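Local coordinates for protein intimin (Escherichia coli O127:H6 str. E2348/69, PDB 6TQD) that mediates bacterial attachment as an adhesin of attaching and effacing E. coli, its D00-D0 domains forming a constitutively extended juncture of the passenger, at residues T99-S102 with N103-V107. Numbering follows the deposited sequence.
Sequences TVLS and NGQVV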
ATOM      1  N   THR A  99      -3.878  -3.016  -6.272  1.00  9.55           N
ATOM      2  CA  THR A  99      -2.992  -2.243  -5.411  1.00  7.90           C
ATOM      3  C   THR A  99      -2.105  -3.206  -4.639  1.00  8.95           C
ATOM      4  O   THR A  99      -2.596  -4.176  -4.053  1.00  9.66           O
ATOM      5  CB  THR A  99      -3.798  -1.380  -4.449  1.00  9.99           C
ATOM      6  OG1 THR A  99      -4.653  -0.508  -5.209  1.00 13.26           O
ATOM      7  CG2 THR A  99      -2.877  -0.532  -3.586  1.00 12.30           C
ATOM      8  N   VAL A 100      -0.811  -2.919  -4.618  1.00  8.07           N
ATOM      9  CA  VAL A 100       0.204  -3.790  -4.045  1.00  7.28           C
ATOM     10  C   VAL A 100       0.679  -3.152  -2.748  1.00 11.55           C
ATOM     11  O   VAL A 100       1.108  -1.986  -2.735  1.00 11.74           O
ATOM     12  CB  VAL A 100       1.378  -3.984  -5.020  1.00  8.63           C
ATOM     13  CG1 VAL A 100       2.481  -4.800  -4.375  1.00 10.24           C
ATOM     14  CG2 VAL A 100       0.887  -4.662  -6.278  1.00 10.88           C
ATOM     15  N   LEU A 101       0.598  -3.912  -1.669  1.00  9.59           N
ATOM     16  CA  LEU A 101       1.135  -3.534  -0.371  1.00  8.91           C
ATOM     17  C   LEU A 101       2.443  -4.271  -0.123  1.00 12.51           C
ATOM     18  O   LEU A 101       2.693  -5.345  -0.666  1.00 14.32           O
ATOM     19  CB  LEU A 101       0.137  -3.859   0.734  1.00 11.21           C
ATOM     20  CG  LEU A 101      -1.162  -3.046   0.774  1.00 15.14           C
ATOM     21  CD1 LEU A 101      -2.151  -3.494  -0.294  1.00 15.91           C
ATOM     22  CD2 LEU A 101      -1.802  -3.134   2.145  1.00 15.92           C
ATOM     23  N   SER A 102       3.292  -3.671   0.706  1.00 12.02           N
ATOM     24  CA  SER A 102       4.572  -4.289   1.013  1.00 13.90           C
ATOM     25  C   SER A 102       4.396  -5.404   2.041  1.00 14.84           C
ATOM     26  O   SER A 102       3.374  -5.500   2.725  1.00 15.44           O
ATOM     27  CB  SER A 102       5.536  -3.222   1.529  1.00 15.79           C
ATOM     28  OG  SER A 102       5.235  -2.915   2.878  1.00 18.52           O
ATOM     29  N   ASN A 103       5.423  -6.254   2.141  1.00 16.93           N
ATOM     30  CA  ASN A 103       5.374  -7.388   3.057  1.00 20.20           C
ATOM     31  C   ASN A 103       4.969  -6.974   4.470  1.00 23.05           C
ATOM     32  O   ASN A 103       4.268  -7.717   5.166  1.00 25.99           O
ATOM     33  CB  ASN A 103       6.742  -8.076   3.101  1.00 24.03           C
ATOM     34  CG  ASN A 103       6.995  -8.948   1.900  1.00 32.20           C
ATOM     35  OD1 ASN A 103       6.103  -9.658   1.438  1.00 33.86           O
ATOM     36  ND2 ASN A 103       8.219  -8.909   1.389  1.00 37.93           N
ATOM     37  N   GLY A 104       5.399  -5.803   4.909  1.00 24.34           N
ATOM     38  CA  GLY A 104       5.108  -5.381   6.265  1.00 28.37           C
ATOM     39  C   GLY A 104       3.770  -4.715   6.491  1.00 30.64           C
ATOM     40  O   GLY A 104       3.498  -4.277   7.612  1.00 39.04           O
ATOM     41  N   GLN A 105       2.907  -4.645   5.483  1.00 20.52           N
ATOM     42  CA  GLN A 105       1.639  -3.939   5.587  1.00 15.12           C
ATOM     43  C   GLN A 105       0.482  -4.926   5.547  1.00 15.44           C
ATOM     44  O   GLN A 105       0.630  -6.074   5.123  1.00 21.75           O
ATOM     45  CB  GLN A 105       1.531  -2.906   4.451  1.00 16.46           C
ATOM     46  CG  GLN A 105       2.585  -1.780   4.557  1.00 17.35           C
ATOM     47  CD  GLN A 105       2.821  -1.007   3.269  1.00 17.52           C
ATOM     48  OE1 GLN A 105       2.252  -1.307   2.216  1.00 12.48           O
ATOM     49  NE2 GLN A 105       3.676   0.011   3.348  1.00 19.61           N
ATOM     50  N   VAL A 106      -0.690  -4.456   5.972  1.00 12.25           N
ATOM     51  CA  VAL A 106      -1.865  -5.302   6.163  1.00 11.29           C
ATOM     52  C   VAL A 106      -3.012  -4.788   5.308  1.00 10.88           C
ATOM     53  O   VAL A 106      -3.394  -3.615   5.401  1.00 11.24           O
ATOM     54  CB  VAL A 106      -2.275  -5.361   7.650  1.00 14.39           C
ATOM     55  CG1 VAL A 106      -3.522  -6.205   7.831  1.00 15.03           C
ATOM     56  CG2 VAL A 106      -1.120  -5.913   8.500  1.00 16.26           C
ATOM     57  N   VAL A 107      -3.574  -5.679   4.478  1.00 13.39           N
ATOM     58  CA  VAL A 107      -4.697  -5.307   3.639  1.00 11.36           C
ATOM     59  C   VAL A 107      -5.887  -4.871   4.485  1.00 11.21           C
ATOM     60  O   VAL A 107      -6.234  -5.505   5.491  1.00 13.68           O
ATOM     61  CB  VAL A 107      -5.079  -6.476   2.710  1.00 15.99           C
ATOM     62  CG1 VAL A 107      -6.377  -6.176   1.992  1.00 17.10           C
ATOM     63  CG2 VAL A 107      -3.952  -6.742   1.724  1.00 14.55           C
TER
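Leu101 ends strand 90-101, and its side chain lies on the inside of the bend that follows, where it meets Gln105, Val106 and Val107. Leu101 CD2 lies 3.7 Å from Val106 O; the same methyl also packs on Val107 CG2. Closer to the backbone, Leu101 CB packs against the amide oxygen of the glutamine, 3.6 Å from Gln105 OE1. The two side chains pass at a slant.

Ser102 begins a type I beta turn that closes at Gln105. The usual turn bond is present: Gln105 N donates to Ser102 O at 2.9 Å. A second bond runs the other way. Ser102 N donates to Gln105 OE1 at 3.0 Å, and the bond is nearly straight (166° at the hydrogen). The donor sits well above the plane of the side-chain carbonyl, 60° out of it. Backbone and side chain of Gln105 thus both bond to the backbone of Ser102, which helps fix the side-chain amide. Ser102 OG lies between the backbone N and the carbonyl carbon (chi1 78°). This brings Ser102 OG over the face of the amide, 3.1 Å from Gln105 CD. Its angles to the amide N and O are too poor for a hydrogen bond.

The turn follows the last strand of the first domain, where the chain passes to the Ig-like second domain and its strand 111-117. Strand 14-17 runs parallel to strand 90-101, and Leu101 bonds through its backbone to Gly16 and Glu18. The Glu18 carboxylate accepts a bond from Asn103 N. Val107 touches both domains: Asn15 of strand 14-17 in the first, and Asn139, between strands 130-138 and 141-142, in the second.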